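Local coordinates for silicatein alpha (Tethya aurantium, PDB 6ZQ3), which probably promotes silica deposition in sponge spicules, forming hybrid silica–protein material, as a member of the papain family of cysteine peptidases, at residues Y27-M32 with Y90-K95; Y61-C66 with M71-L76. All coordinates share one frame; numbering follows the deposited sequence.

Contact 1 of 2, residues Y27-M32 with Y90-K95; sequences YAFSAM and YPFRGK
Phe-29, on helix 26-43, meets Phe-92 of the loop between strands 84-85 and 106-108 in a single edge-to-face aromatic pair. The ring centroids of Phe-29 and Phe-92 are 5.0 Å apart and the planes are inclined at 68°. Phe-92 CZ lies at the edge of the Phe-29 ring, in its plane, while Phe-29 CZ sits over a face of Phe-92. Atom CZ of Phe-29 is 3.5 Å from CE1 of Phe-92, and CE1 of Phe-29 is almost as close to the same atom, at 3.6 Å. The CZ carbon of Phe-29 falls toward the rim of the Phe-92 face rather than over its middle.

The reach comes from the two side chains, because the CA atoms of Phe-29 and Phe-92 remain 10.4 Å apart. The Phe-92 side chain leaves the loop toward the helix, and a chi1 of -170° carries its ring out opposite the backbone N.

Helix 26-43 is the long helix of the papain fold whose N-terminal end carries the nucleophile in active relatives, and Phe-29 also packs on Lys-18, Gln-20, Glu-51 and Ser-186.

Polar bonds hold the loop around this aromatic pair. Gln-52 of helix 51-57 accepts from Arg-93 N through OE1 and donates to Lys-95 O through NE2, while Tyr-90 O is bonded to Ser-50 OG. Within the loop, Gly-94 N lies 3.5 Å above the Phe-92 face opposite Phe-29, again toward the rim, so the ring is flanked by the helix residue on one side and its own backbone on the other.

Contact 2 of 2, residues Y61-C66 with M71-L76; sequences YGNHGC and MYVAFL
Val-73 lays a methyl against the carboxamide of Asn-63, with Val-73 CG1 3.4 Å from Asn-63 CG, and the two side chains run past each other in opposite directions. CG1 stands anti to the Val-73 backbone N (chi1 174°), which directs this branch into the loop. The same methyl meets Tyr-61, whose CB is 3.7 Å from Val-73 CG1, although its approach to the Tyr-61 carbonyl oxygen is too close in the model to be informative.

Asn-63 is buried, and both ends of its amide are occupied. OD1 accepts from Asn-70 N, just ahead of residues 71-76, and ND2 bonds to Ser-58 OG, so the rotation of the amide is fixed by a bond at each end while Val-73 packs against it. Asn-63 ND2 also comes 4.1 Å from the CB of Ala-74. A leucine in place of Asn-63 would probably leave Asn-70 N and Ser-58 OG without these partners and the loop less firmly joined to residues 71-76.

Farther along the helix, Leu-76 CG lies 4.5 Å from CD2 of the loop residue Tyr-61, a looser apolar touch near the surface. Gly-62 lies between the two packing residues at a phi of 108°, where a side chain would be jammed against the carbonyl of Tyr-61.

The loop then runs to Cys-66, disulfide-bonded to Cys-23. Gly-65 and Cys-66 begin the Gly-Cys-x-Gly-Gly motif of papain-like enzymes, which leads into helix 71-80; in papain this region borders the substrate cleft, and it probably does so here.

How the contacts relate
Contacts 1 and 2 have centres about 11 Å apart. Contact 1 uses helix 26-43 itself; contact 2 joins a loop to helix 71-80, which packs against helix 26-43 through Ala-31 with Ala-74 and Phe-75, Ala-31 O lying 3.6 Å from Phe-75 CE1. Tyr-27 makes a probable hydrogen bond from OH to Gly-65 O at 2.5 Å, and its CE2 packs 3.4 Å from Asn-63 ND2. Lys-95 CA lies 3.5 Å from Cys-66 SG, so the two loops also touch directly. Along the chain, residues 61-76 fall between the two partners of contact 1. By analogy with papain, the N-terminal end of helix 26-43 and the loop of Cys-66 probably lie at the active-site cleft.

Contact 1 of 2, residues Y27-M32 with Y90-K95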
loop_
_atom_site.group_PDB
_atom_site.type_symbol
_atom_site.label_atom_id
_atom_site.label_comp_id
_atom_site.label_asym_id
_atom_site.label_seq_id
_atom_site.Cartn_x
_atom_site.Cartn_y
_atom_site.Cartn_z
ATOM N N TYR A 27 -5.153 0.661 4.890
ATOM C CA TYR A 27 -5.004 -0.777 4.596
ATOM C C TYR A 27 -5.402 -1.094 3.148
ATOM O O TYR A 27 -4.651 -1.755 2.432
ATOM C CB TYR A 27 -5.747 -1.659 5.605
ATOM C CG TYR A 27 -7.255 -1.631 5.513
ATOM C CD1 TYR A 27 -7.994 -0.678 6.197
ATOM C CD2 TYR A 27 -7.951 -2.594 4.776
ATOM C CE1 TYR A 27 -9.378 -0.667 6.126
ATOM C CE2 TYR A 27 -9.325 -2.576 4.688
ATOM C CZ TYR A 27 -10.037 -1.612 5.371
ATOM O OH TYR A 27 -11.409 -1.589 5.301
ATOM N N ALA A 28 -6.532 -0.562 2.705
ATOM C CA ALA A 28 -7.057 -0.862 1.376
ATOM C C ALA A 28 -6.248 -0.246 0.299
ATOM O O ALA A 28 -6.051 -0.861 -0.737
ATOM C CB ALA A 28 -8.487 -0.340 1.237
ATOM N N PHE A 29 -5.858 1.015 0.504
ATOM C CA PHE A 29 -5.148 1.754 -0.518
ATOM C C PHE A 29 -3.797 1.125 -0.634
ATOM O O PHE A 29 -3.320 0.909 -1.718
ATOM C CB PHE A 29 -5.043 3.239 -0.181
ATOM C CG PHE A 29 -6.283 4.036 -0.530
ATOM C CD1 PHE A 29 -7.312 4.168 0.376
ATOM C CD2 PHE A 29 -6.409 4.633 -1.761
ATOM C CE1 PHE A 29 -8.440 4.893 0.075
ATOM C CE2 PHE A 29 -7.543 5.342 -2.088
ATOM C CZ PHE A 29 -8.565 5.478 -1.160
ATOM N N SER A 30 -3.193 0.818 0.501
ATOM C CA SER A 30 -1.897 0.154 0.521
ATOM C C SER A 30 -1.905 -1.251 -0.142
ATOM O O SER A 30 -0.962 -1.604 -0.867
ATOM C CB SER A 30 -1.431 0.015 1.960
ATOM O OG SER A 30 -0.305 -0.828 2.013
ATOM N N ALA A 31 -2.956 -2.039 0.112
ATOM C CA ALA A 31 -3.069 -3.377 -0.463
ATOM C C ALA A 31 -3.268 -3.384 -1.981
ATOM O O ALA A 31 -2.605 -4.165 -2.681
ATOM C CB ALA A 31 -4.188 -4.146 0.211
ATOM N N MET A 32 -4.155 -2.502 -2.466
ATOM C CA MET A 32 -4.453 -2.336 -3.896
ATOM C C MET A 32 -3.283 -1.819 -4.687
ATOM O O MET A 32 -3.077 -2.220 -5.833
ATOM C CB MET A 32 -5.628 -1.374 -4.077
ATOM C CG MET A 32 -6.947 -1.941 -3.581
ATOM S SD MET A 32 -7.421 -3.494 -4.411
ATOM C CE MET A 32 -6.595 -4.741 -3.417
ATOM N N TYR A 90 -15.685 0.740 -10.061
ATOM C CA TYR A 90 -16.014 0.646 -8.619
ATOM C C TYR A 90 -15.295 1.759 -7.845
ATOM O O TYR A 90 -14.274 1.516 -7.225
ATOM C CB TYR A 90 -15.646 -0.732 -8.056
ATOM C CG TYR A 90 -16.421 -1.152 -6.805
ATOM C CD1 TYR A 90 -16.972 -0.200 -5.913
ATOM C CD2 TYR A 90 -16.621 -2.504 -6.515
ATOM C CE1 TYR A 90 -17.677 -0.590 -4.783
ATOM C CE2 TYR A 90 -17.325 -2.893 -5.383
ATOM C CZ TYR A 90 -17.851 -1.938 -4.517
ATOM O OH TYR A 90 -18.571 -2.346 -3.392
ATOM N N PRO A 91 -15.841 2.988 -7.873
ATOM C CA PRO A 91 -15.062 4.167 -7.518
ATOM C C PRO A 91 -15.180 4.516 -6.060
ATOM O O PRO A 91 -16.111 4.078 -5.391
ATOM C CB PRO A 91 -15.698 5.275 -8.380
ATOM C CG PRO A 91 -17.104 4.817 -8.644
ATOM C CD PRO A 91 -17.232 3.370 -8.203
ATOM N N PHE A 92 -14.232 5.313 -5.587
ATOM C CA PHE A 92 -14.115 5.639 -4.182
ATOM C C PHE A 92 -15.209 6.651 -3.861
ATOM O O PHE A 92 -15.393 7.614 -4.571
ATOM C CB PHE A 92 -12.718 6.184 -3.888
ATOM C CG PHE A 92 -12.419 6.334 -2.429
ATOM C CD1 PHE A 92 -12.230 5.230 -1.638
ATOM C CD2 PHE A 92 -12.317 7.595 -1.845
ATOM C CE1 PHE A 92 -11.966 5.357 -0.278
ATOM C CE2 PHE A 92 -12.053 7.728 -0.487
ATOM C CZ PHE A 92 -11.886 6.600 0.304
ATOM N N ARG A 93 -15.986 6.365 -2.823
ATOM C CA ARG A 93 -17.084 7.242 -2.438
ATOM C C ARG A 93 -16.749 8.006 -1.171
ATOM O O ARG A 93 -17.451 8.945 -0.794
ATOM C CB ARG A 93 -18.369 6.435 -2.240
ATOM N N GLY A 94 -15.670 7.600 -0.514
ATOM C CA GLY A 94 -15.254 8.256 0.710
ATOM C C GLY A 94 -15.776 7.605 1.957
ATOM O O GLY A 94 -15.426 8.017 3.050
ATOM N N LYS A 95 -16.632 6.603 1.800
ATOM C CA LYS A 95 -17.196 5.918 2.951
ATOM C C LYS A 95 -17.767 4.563 2.566
ATOM O O LYS A 95 -17.949 4.260 1.388
ATOM C CB LYS A 95 -18.278 6.778 3.608
ATOM C CG LYS A 95 -19.691 6.247 3.431
#

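Contact 2 of 2, residues Y61-C66 with M71-L76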
loop_
_atom_site.group_PDB
_atom_site.type_symbol
_atom_site.label_atom_id
_atom_site.label_comp_id
_atom_site.label_asym_id
_atom_site.label_seq_id
_atom_site.Cartn_x
_atom_site.Cartn_y
_atom_site.Cartn_z
ATOM N N TYR A 61 -14.169 -10.729 6.331
ATOM C CA TYR A 61 -12.819 -11.310 6.426
ATOM C C TYR A 61 -12.063 -10.666 7.562
ATOM O O TYR A 61 -10.947 -11.055 7.847
ATOM C CB TYR A 61 -12.073 -11.230 5.098
ATOM C CG TYR A 61 -12.831 -11.954 4.029
ATOM C CD1 TYR A 61 -13.893 -11.342 3.381
ATOM C CD2 TYR A 61 -12.540 -13.277 3.705
ATOM C CE1 TYR A 61 -14.629 -12.009 2.419
ATOM C CE2 TYR A 61 -13.278 -13.961 2.735
ATOM C CZ TYR A 61 -14.315 -13.313 2.093
ATOM O OH TYR A 61 -15.053 -13.939 1.120
ATOM N N GLY A 62 -12.699 -9.708 8.234
ATOM C CA GLY A 62 -12.165 -9.159 9.468
ATOM C C GLY A 62 -11.619 -7.754 9.358
ATOM O O GLY A 62 -10.928 -7.316 10.254
ATOM N N ASN A 63 -11.925 -7.050 8.267
ATOM C CA ASN A 63 -11.679 -5.614 8.180
ATOM C C ASN A 63 -12.869 -4.790 8.769
ATOM O O ASN A 63 -13.953 -5.332 8.980
ATOM C CB ASN A 63 -11.441 -5.219 6.722
ATOM C CG ASN A 63 -10.106 -5.710 6.188
ATOM O OD1 ASN A 63 -9.170 -5.927 6.951
ATOM N ND2 ASN A 63 -10.007 -5.877 4.861
ATOM N N HIS A 64 -12.645 -3.495 9.019
ATOM C CA HIS A 64 -13.632 -2.613 9.644
ATOM C C HIS A 64 -14.105 -1.482 8.708
ATOM O O HIS A 64 -14.215 -0.340 9.102
ATOM C CB HIS A 64 -13.046 -1.981 10.910
ATOM C CG HIS A 64 -12.429 -2.959 11.859
ATOM N ND1 HIS A 64 -12.874 -3.114 13.155
ATOM C CD2 HIS A 64 -11.391 -3.816 11.713
ATOM C CE1 HIS A 64 -12.142 -4.030 13.763
ATOM N NE2 HIS A 64 -11.237 -4.475 12.908
ATOM N N GLY A 65 -14.369 -1.791 7.457
ATOM C CA GLY A 65 -14.759 -0.752 6.530
ATOM C C GLY A 65 -13.828 0.442 6.640
ATOM O O GLY A 65 -12.617 0.295 6.506
ATOM N N CYS A 66 -14.411 1.620 6.881
ATOM C CA CYS A 66 -13.662 2.888 6.959
ATOM C C CYS A 66 -12.975 3.149 8.280
ATOM O O CYS A 66 -12.245 4.129 8.391
ATOM C CB CYS A 66 -14.564 4.082 6.629
ATOM S SG CYS A 66 -14.683 4.390 4.850
ATOM N N MET A 71 -3.781 -5.254 5.474
ATOM C CA MET A 71 -3.465 -5.753 4.131
ATOM C C MET A 71 -3.760 -7.261 4.008
ATOM O O MET A 71 -4.401 -7.661 3.040
ATOM C CB MET A 71 -2.017 -5.462 3.770
ATOM C CG MET A 71 -1.724 -3.967 3.639
ATOM S SD MET A 71 -1.615 -3.065 5.194
ATOM C CE MET A 71 -0.062 -3.699 5.821
ATOM N N TYR A 72 -3.264 -8.069 4.938
ATOM C CA TYR A 72 -3.482 -9.511 4.883
ATOM C C TYR A 72 -4.943 -9.847 4.601
ATOM O O TYR A 72 -5.268 -10.485 3.600
ATOM C CB TYR A 72 -3.033 -10.170 6.190
ATOM C CG TYR A 72 -3.503 -11.599 6.347
ATOM N N VAL A 73 -5.813 -9.405 5.500
ATOM C CA VAL A 73 -7.238 -9.633 5.397
ATOM C C VAL A 73 -7.838 -9.102 4.068
ATOM O O VAL A 73 -8.773 -9.684 3.559
ATOM C CB VAL A 73 -7.942 -8.981 6.600
ATOM C CG1 VAL A 73 -9.449 -9.075 6.445
ATOM C CG2 VAL A 73 -7.480 -9.606 7.924
ATOM N N ALA A 74 -7.302 -8.018 3.509
ATOM C CA ALA A 74 -7.712 -7.542 2.158
ATOM C C ALA A 74 -7.290 -8.510 1.042
ATOM O O ALA A 74 -8.006 -8.717 0.055
ATOM C CB ALA A 74 -7.152 -6.144 1.868
ATOM N N PHE A 75 -6.119 -9.103 1.196
ATOM C CA PHE A 75 -5.644 -10.082 0.227
ATOM C C PHE A 75 -6.479 -11.382 0.242
ATOM O O PHE A 75 -6.767 -11.943 -0.824
ATOM C CB PHE A 75 -4.178 -10.388 0.488
ATOM C CG PHE A 75 -3.244 -9.255 0.173
ATOM C CD1 PHE A 75 -3.439 -8.445 -0.931
ATOM C CD2 PHE A 75 -2.119 -9.050 0.941
ATOM C CE1 PHE A 75 -2.551 -7.427 -1.237
ATOM C CE2 PHE A 75 -1.221 -8.042 0.632
ATOM C CZ PHE A 75 -1.440 -7.223 -0.455
ATOM N N LEU A 76 -6.847 -11.842 1.440
ATOM C CA LEU A 76 -7.744 -13.009 1.653
ATOM C C LEU A 76 -9.098 -12.806 0.954
ATOM O O LEU A 76 -9.553 -13.653 0.192
ATOM C CB LEU A 76 -7.967 -13.186 3.159
ATOM C CG LEU A 76 -8.238 -14.539 3.806
ATOM C CD1 LEU A 76 -7.360 -15.643 3.216
ATOM C CD2 LEU A 76 -7.999 -14.416 5.312
#